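Local coordinates for aminoacyl-tRNA synthetase-interacting multifunctional protein p43 (Plasmodium vivax, PDB 6IPA) that probably binds tRNA through its C-terminal EMAP II-like domain and associates with aminoacyl-tRNA synthetases, at residues A[50-55]-A[93-98]. Numbering follows the deposited sequence.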
ATOM      1  N   VAL A  50       4.234   3.748  -5.655  1.00 37.56           N
ATOM      2  CA  VAL A  50       5.387   3.037  -5.188  1.00 39.22           C
ATOM      3  C   VAL A  50       6.261   3.957  -4.375  1.00 39.14           C
ATOM      4  O   VAL A  50       6.551   5.085  -4.787  1.00 37.29           O
ATOM      5  CB  VAL A  50       6.226   2.445  -6.303  1.00 41.00           C
ATOM      6  CG1 VAL A  50       5.347   1.719  -7.306  1.00 41.93           C
ATOM      7  CG2 VAL A  50       6.980   3.516  -7.019  1.00 43.58           C
ATOM      8  N   GLY A  51       6.642   3.461  -3.208  1.00 38.45           N
ATOM      9  CA  GLY A  51       7.663   4.106  -2.406  1.00 41.32           C
ATOM     10  C   GLY A  51       8.815   3.178  -2.032  1.00 40.69           C
ATOM     11  O   GLY A  51       8.711   1.958  -2.096  1.00 43.65           O
ATOM     12  N   TYR A  52       9.919   3.785  -1.654  1.00 41.23           N
ATOM     13  CA  TYR A  52      11.115   3.090  -1.139  1.00 39.20           C
ATOM     14  C   TYR A  52      11.135   3.285   0.349  1.00 39.08           C
ATOM     15  O   TYR A  52      11.154   4.431   0.816  1.00 35.34           O
ATOM     16  CB  TYR A  52      12.361   3.758  -1.677  1.00 40.01           C
ATOM     17  CG  TYR A  52      13.651   3.068  -1.337  1.00 42.02           C
ATOM     18  CD1 TYR A  52      13.841   1.727  -1.638  1.00 43.53           C
ATOM     19  CD2 TYR A  52      14.711   3.765  -0.751  1.00 43.14           C
ATOM     20  CE1 TYR A  52      15.035   1.088  -1.344  1.00 43.98           C
ATOM     21  CE2 TYR A  52      15.913   3.147  -0.485  1.00 43.21           C
ATOM     22  CZ  TYR A  52      16.067   1.801  -0.778  1.00 43.59           C
ATOM     23  OH  TYR A  52      17.221   1.125  -0.485  1.00 43.63           O
ATOM     24  N   VAL A  53      11.128   2.171   1.092  1.00 40.26           N
ATOM     25  CA  VAL A  53      11.208   2.225   2.552  1.00 43.05           C
ATOM     26  C   VAL A  53      12.635   2.623   2.992  1.00 46.73           C
ATOM     27  O   VAL A  53      13.562   1.812   2.940  1.00 50.74           O
ATOM     28  CB  VAL A  53      10.844   0.853   3.165  1.00 42.83           C
ATOM     29  CG1 VAL A  53      10.957   0.914   4.662  1.00 42.10           C
ATOM     30  CG2 VAL A  53       9.428   0.413   2.736  1.00 44.20           C
ATOM     31  N   GLU A  54      12.823   3.870   3.400  1.00 47.84           N
ATOM     32  CA  GLU A  54      14.123   4.313   3.903  1.00 48.35           C
ATOM     33  C   GLU A  54      14.528   3.754   5.272  1.00 49.88           C
ATOM     34  O   GLU A  54      15.679   3.398   5.453  1.00 51.69           O
ATOM     35  CB  GLU A  54      14.124   5.818   3.971  1.00 46.75           C
ATOM     36  CG  GLU A  54      14.180   6.422   2.587  1.00 45.10           C
ATOM     37  CD  GLU A  54      14.353   7.904   2.634  1.00 44.22           C
ATOM     38  OE1 GLU A  54      14.202   8.467   3.740  1.00 41.75           O
ATOM     39  OE2 GLU A  54      14.602   8.490   1.557  1.00 46.22           O
ATOM     40  N   GLU A  55      13.589   3.708   6.221  1.00 49.98           N
ATOM     41  CA  GLU A  55      13.855   3.365   7.636  1.00 51.19           C
ATOM     42  C   GLU A  55      12.711   2.587   8.274  1.00 52.83           C
ATOM     43  O   GLU A  55      11.543   2.928   8.071  1.00 53.27           O
ATOM     44  CB  GLU A  55      14.052   4.603   8.505  1.00 51.72           C
ATOM     45  CG  GLU A  55      15.450   5.184   8.528  1.00 56.01           C
ATOM     46  CD  GLU A  55      15.590   6.359   9.498  1.00 60.16           C
ATOM     47  OE1 GLU A  55      15.392   6.190  10.743  1.00 60.77           O
ATOM     48  OE2 GLU A  55      15.883   7.471   9.006  1.00 62.97           O
ATOM     49  N   LEU A  93      11.336  -5.396   5.633  1.00 51.08           N
ATOM     50  CA  LEU A  93      10.714  -4.222   5.147  1.00 49.54           C
ATOM     51  C   LEU A  93      11.747  -3.192   4.651  1.00 50.18           C
ATOM     52  O   LEU A  93      11.465  -2.427   3.692  1.00 48.35           O
ATOM     53  CB  LEU A  93       9.917  -3.597   6.300  1.00 48.79           C
ATOM     54  CG  LEU A  93       8.841  -4.400   7.034  1.00 47.91           C
ATOM     55  CD1 LEU A  93       8.200  -3.589   8.154  1.00 46.92           C
ATOM     56  CD2 LEU A  93       7.763  -4.806   6.052  1.00 48.44           C
ATOM     57  N   LEU A  94      12.915  -3.153   5.309  1.00 46.72           N
ATOM     58  CA  LEU A  94      13.871  -2.094   5.070  1.00 46.08           C
ATOM     59  C   LEU A  94      14.297  -2.094   3.610  1.00 45.00           C
ATOM     60  O   LEU A  94      14.475  -3.131   2.994  1.00 47.98           O
ATOM     61  CB  LEU A  94      15.108  -2.222   6.003  1.00 47.10           C
ATOM     62  CG  LEU A  94      16.063  -1.020   6.010  1.00 45.86           C
ATOM     63  CD1 LEU A  94      15.422   0.207   6.624  1.00 45.64           C
ATOM     64  CD2 LEU A  94      17.355  -1.306   6.739  1.00 48.29           C
ATOM     65  N   HIS A  95      14.432  -0.918   3.026  1.00 43.35           N
ATOM     66  CA  HIS A  95      14.974  -0.842   1.672  1.00 42.00           C
ATOM     67  C   HIS A  95      14.192  -1.641   0.617  1.00 40.25           C
ATOM     68  O   HIS A  95      14.701  -1.955  -0.442  1.00 37.43           O
ATOM     69  CB  HIS A  95      16.467  -1.189   1.688  1.00 41.29           C
ATOM     70  CG  HIS A  95      17.292  -0.131   2.353  1.00 42.79           C
ATOM     71  ND1 HIS A  95      18.583  -0.346   2.804  1.00 41.65           N
ATOM     72  CD2 HIS A  95      16.991   1.157   2.667  1.00 43.13           C
ATOM     73  CE1 HIS A  95      19.037   0.761   3.354  1.00 42.09           C
ATOM     74  NE2 HIS A  95      18.099   1.694   3.278  1.00 43.90           N
ATOM     75  N   LYS A  96      12.926  -1.920   0.904  1.00 42.34           N
ATOM     76  CA  LYS A  96      11.996  -2.438  -0.108  1.00 42.39           C
ATOM     77  C   LYS A  96      11.273  -1.289  -0.818  1.00 42.19           C
ATOM     78  O   LYS A  96      11.135  -0.167  -0.287  1.00 43.04           O
ATOM     79  CB  LYS A  96      10.948  -3.362   0.516  1.00 43.25           C
ATOM     80  CG  LYS A  96      11.506  -4.602   1.176  1.00 45.14           C
ATOM     81  CD  LYS A  96      12.208  -5.521   0.203  1.00 45.82           C
ATOM     82  CE  LYS A  96      12.914  -6.626   0.984  1.00 50.13           C
ATOM     83  NZ  LYS A  96      11.977  -7.386   1.888  1.00 49.82           N
ATOM     84  N   TYR A  97      10.830  -1.618  -2.026  1.00 41.83           N
ATOM     85  CA  TYR A  97       9.934  -0.802  -2.845  1.00 41.56           C
ATOM     86  C   TYR A  97       8.540  -1.310  -2.518  1.00 40.68           C
ATOM     87  O   TYR A  97       8.245  -2.489  -2.725  1.00 40.56           O
ATOM     88  CB  TYR A  97      10.272  -0.942  -4.366  1.00 40.09           C
ATOM     89  CG  TYR A  97      11.463  -0.097  -4.786  1.00 40.25           C
ATOM     90  CD1 TYR A  97      11.305   1.219  -5.181  1.00 41.78           C
ATOM     91  CD2 TYR A  97      12.750  -0.610  -4.752  1.00 41.24           C
ATOM     92  CE1 TYR A  97      12.396   2.001  -5.548  1.00 42.26           C
ATOM     93  CE2 TYR A  97      13.847   0.153  -5.097  1.00 41.60           C
ATOM     94  CZ  TYR A  97      13.664   1.461  -5.491  1.00 43.15           C
ATOM     95  OH  TYR A  97      14.758   2.210  -5.860  1.00 43.94           O
ATOM     96  N   VAL A  98       7.679  -0.437  -1.995  1.00 40.85           N
ATOM     97  CA  VAL A  98       6.368  -0.903  -1.543  1.00 40.41           C
ATOM     98  C   VAL A  98       5.307  -0.121  -2.277  1.00 41.26           C
ATOM     99  O   VAL A  98       5.641   0.835  -3.013  1.00 39.30           O
ATOM    100  CB  VAL A  98       6.215  -0.793  -0.028  1.00 40.50           C
ATOM    101  CG1 VAL A  98       7.200  -1.719   0.639  1.00 41.65           C
ATOM    102  CG2 VAL A  98       6.447   0.631   0.446  1.00 40.63           C
TER
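Gly51 and Val98 form an antiparallel hydrogen-bonded pair, with Val98 N to Gly51 O at 2.6 Å, and Tyr52 and Tyr97 follow as the non-hydrogen-bonded pair. Val53 N then donates to Lys96 O at 2.7 Å, and Val53 O accepts His95 N, inside the type II turn Leu93 to Lys96.

Tyr52, His95 and Tyr97 form an aromatic cluster. The Tyr52 ring, with CG anti to the backbone N (chi1 -174°), reaches across to the turn. Its CD1 sits over one face of the Tyr97 ring, toward the rim, 3.8 Å from Tyr97 CE2. These two planes are oblique, at 41°. The His95 ring is almost parallel to the Tyr52 ring (3°), but their centroids are 5.3 Å apart. Tyr52 OH approaches the His95 ring obliquely. Leu94 CG covers one face of the His95 ring.

Val53 points toward the turn, where its CB packs on Leu93 O at 3.4 Å. Its CG2 meets Val98 CG1 at 3.7 Å, and Val98 also packs on Ile70 and Leu129. Leu94 CD1 lies against the backbone of Glu54 and Glu55, the bulge opposite Lys69. The pairing joins strand 97-101 to strand 48-58 in the antiparallel sheet of the OB-fold, putative tRNA-binding domain.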